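Local coordinates for protein glutaredoxin (Chlorella sorokiniana, PDB 4I2U) that binds glutathione in a thioredoxin-fold domain and probably uses it to reduce disulfides, helping to maintain the redox balance of the cell, at residues M99-A103 and G104-E108. Numbering follows the deposited sequence.
Sequences MLRNA and GVLLE
After the helix ends the chain turns back past Arg101, whose side chain crosses Leu106 and Glu108. It meets Leu106 first, then Glu108, then a water. CB and CG touch Leu106 O, CG at 3.3 Å, and CG also meets Leu106 CG at 3.9 Å. CD rests on Glu108 CG at 3.7 Å, where the two side chains cross at about a right angle. A bend about CG-CD (chi3 -68°) sets the direction in which NE and the guanidinium leave CD. The charged atoms do not touch: Arg101 NE is 4.7 Å from Glu108 OE1, and any attraction is probably weak. At the tip, NH1 gives a hydrogen bond to a water at the edge of the guanidinium, in its plane. That water donates in turn to Leu107 O, tying the arginine to the tail.

The reversal itself is a Schellman motif. Val105 N donates a fairly straight hydrogen bond to Leu100 O (3.1 Å, 160° at the hydrogen), and Gly104 N donates one to Arg101 O from above its carbonyl plane. Gly104 is the first residue to leave the helix, with phi positive (83°). On the inner side, Leu100 CD2 packs on Val105 CG2 and Leu100 CB on Leu106 CB, both at 3.8 Å.

The motif closes helix 95-102, the last of the chain. Leu100 also packs on Ile76 of strand 73-76 and on Phe38. Val105 touches Leu39. Lys16, just before strand 17-21, touches Val105 and hydrogen-bonds Ala103 O through NZ.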
ATOM      1  N   MET A  99       9.068   9.683  -2.706  1.00  7.96           N
ATOM      2  CA  MET A  99       8.096   9.039  -3.583  1.00  7.91           C
ATOM      3  C   MET A  99       6.738   9.703  -3.557  1.00  7.96           C
ATOM      4  O   MET A  99       6.084   9.853  -4.598  1.00  7.88           O
ATOM      5  CB  MET A  99       7.949   7.565  -3.226  1.00 10.01           C
ATOM      6  CG  MET A  99       9.188   6.770  -3.589  1.00 10.60           C
ATOM      7  SD  MET A  99       9.033   4.999  -3.431  1.00 15.38           S
ATOM      8  CE  MET A  99       8.996   4.896  -1.703  1.00 14.20           C
ATOM      9  N   LEU A 100       6.291  10.097  -2.376  1.00  7.37           N
ATOM     10  CA  LEU A 100       4.989  10.757  -2.258  1.00  7.30           C
ATOM     11  C   LEU A 100       4.991  12.126  -2.922  1.00  8.48           C
ATOM     12  O   LEU A 100       4.016  12.494  -3.581  1.00  9.06           O
ATOM     13  CB  LEU A 100       4.594  10.871  -0.791  1.00  7.86           C
ATOM     14  CG  LEU A 100       4.319   9.570  -0.036  1.00  7.82           C
ATOM     15  CD1 LEU A 100       4.108   9.871   1.418  1.00  8.41           C
ATOM     16  CD2 LEU A 100       3.105   8.836  -0.582  1.00  8.48           C
ATOM     17  N   ARG A 101       6.073  12.874  -2.778  1.00  7.49           N
ATOM     18  CA  ARG A 101       6.165  14.150  -3.473  1.00  9.21           C
ATOM     19  C   ARG A 101       6.187  13.933  -4.988  1.00 10.43           C
ATOM     20  O   ARG A 101       5.511  14.640  -5.739  1.00 10.38           O
ATOM     21  CB  ARG A 101       7.397  14.932  -3.025  1.00 10.00           C
ATOM     22  CG  ARG A 101       7.266  15.491  -1.622  1.00 12.83           C
ATOM     23  CD  ARG A 101       8.323  16.541  -1.266  1.00 17.12           C
ATOM     24  NE  ARG A 101       9.647  15.940  -1.171  1.00 21.54           N
ATOM     25  CZ  ARG A 101      10.213  15.483  -0.050  1.00 17.73           C
ATOM     26  NH1 ARG A 101       9.624  15.577   1.138  1.00 19.01           N
ATOM     27  NH2 ARG A 101      11.402  14.938  -0.132  1.00 18.26           N
ATOM     28  N   ASN A 102       6.933  12.934  -5.454  1.00  9.40           N
ATOM     29  CA  ASN A 102       6.984  12.678  -6.890  1.00 11.08           C
ATOM     30  C   ASN A 102       5.613  12.273  -7.430  1.00 12.59           C
ATOM     31  O   ASN A 102       5.279  12.564  -8.589  1.00 15.02           O
ATOM     32  CB  ASN A 102       7.998  11.582  -7.211  1.00 13.20           C
ATOM     33  CG  ASN A 102       9.426  12.039  -7.045  1.00 15.99           C
ATOM     34  OD1 ASN A 102       9.703  13.236  -6.956  1.00 18.56           O
ATOM     35  ND2 ASN A 102      10.344  11.083  -6.992  1.00 16.57           N
ATOM     36  N   ALA A 103       4.821  11.610  -6.597  1.00 10.35           N
ATOM     37  CA  ALA A 103       3.491  11.159  -6.979  1.00 11.02           C
ATOM     38  C   ALA A 103       2.461  12.278  -6.922  1.00 11.38           C
ATOM     39  O   ALA A 103       1.323  12.095  -7.348  1.00 13.82           O
ATOM     40  CB  ALA A 103       3.061   9.997  -6.086  1.00 10.79           C
ATOM     41  N   GLY A 104       2.854  13.435  -6.396  1.00 10.04           N
ATOM     42  CA  GLY A 104       1.984  14.593  -6.358  1.00 12.05           C
ATOM     43  C   GLY A 104       1.008  14.643  -5.196  1.00 13.06           C
ATOM     44  O   GLY A 104       0.051  15.412  -5.227  1.00 15.04           O
ATOM     45  N   VAL A 105       1.239  13.844  -4.164  1.00 10.12           N
ATOM     46  CA  VAL A 105       0.316  13.776  -3.040  1.00 10.32           C
ATOM     47  C   VAL A 105       0.914  14.293  -1.742  1.00 10.79           C
ATOM     48  O   VAL A 105       0.286  14.191  -0.681  1.00 11.08           O
ATOM     49  CB  VAL A 105      -0.233  12.329  -2.821  1.00 10.35           C
ATOM     50  CG1 VAL A 105      -0.998  11.863  -4.037  1.00 13.64           C
ATOM     51  CG2 VAL A 105       0.878  11.348  -2.453  1.00 12.76           C
ATOM     52  N   LEU A 106       2.119  14.851  -1.827  1.00  9.85           N
ATOM     53  CA  LEU A 106       2.771  15.454  -0.673  1.00  8.91           C
ATOM     54  C   LEU A 106       3.480  16.702  -1.129  1.00  9.49           C
ATOM     55  O   LEU A 106       4.231  16.671  -2.106  1.00 11.08           O
ATOM     56  CB  LEU A 106       3.755  14.458  -0.046  1.00  9.09           C
ATOM     57  CG  LEU A 106       4.616  14.925   1.128  1.00  9.91           C
ATOM     58  CD1 LEU A 106       3.739  15.353   2.304  1.00 10.11           C
ATOM     59  CD2 LEU A 106       5.568  13.822   1.554  1.00 10.32           C
ATOM     60  N   LEU A 107       3.238  17.805  -0.432  1.00 10.08           N
ATOM     61  CA  LEU A 107       3.970  19.043  -0.644  1.00 11.10           C
ATOM     62  C   LEU A 107       5.213  19.119   0.221  1.00 12.07           C
ATOM     63  O   LEU A 107       5.277  18.512   1.292  1.00 12.12           O
ATOM     64  CB  LEU A 107       3.085  20.236  -0.263  1.00 11.76           C
ATOM     65  CG  LEU A 107       1.759  20.345  -1.001  1.00 11.54           C
ATOM     66  CD1 LEU A 107       0.906  21.461  -0.401  1.00 15.53           C
ATOM     67  CD2 LEU A 107       1.992  20.587  -2.474  1.00 17.16           C
ATOM     68  N   GLU A 108       6.196  19.900  -0.221  1.00 13.79           N
ATOM     69  CA  GLU A 108       7.276  20.320   0.651  1.00 17.53           C
ATOM     70  C   GLU A 108       6.687  21.264   1.698  1.00 16.22           C
ATOM     71  O   GLU A 108       5.787  22.043   1.394  1.00 19.84           O
ATOM     72  CB  GLU A 108       8.371  21.033  -0.152  1.00 22.29           C
ATOM     73  CG  GLU A 108       8.887  20.226  -1.331  1.00 32.43           C
ATOM     74  CD  GLU A 108      10.385  20.381  -1.544  1.00 40.62           C
ATOM     75  OE1 GLU A 108      11.133  20.375  -0.540  1.00 44.46           O
ATOM     76  OE2 GLU A 108      10.813  20.508  -2.713  1.00 41.83           O
TER
HETATM   77  O   HOH W   1       7.316  17.069   2.273  1.00 16.70           O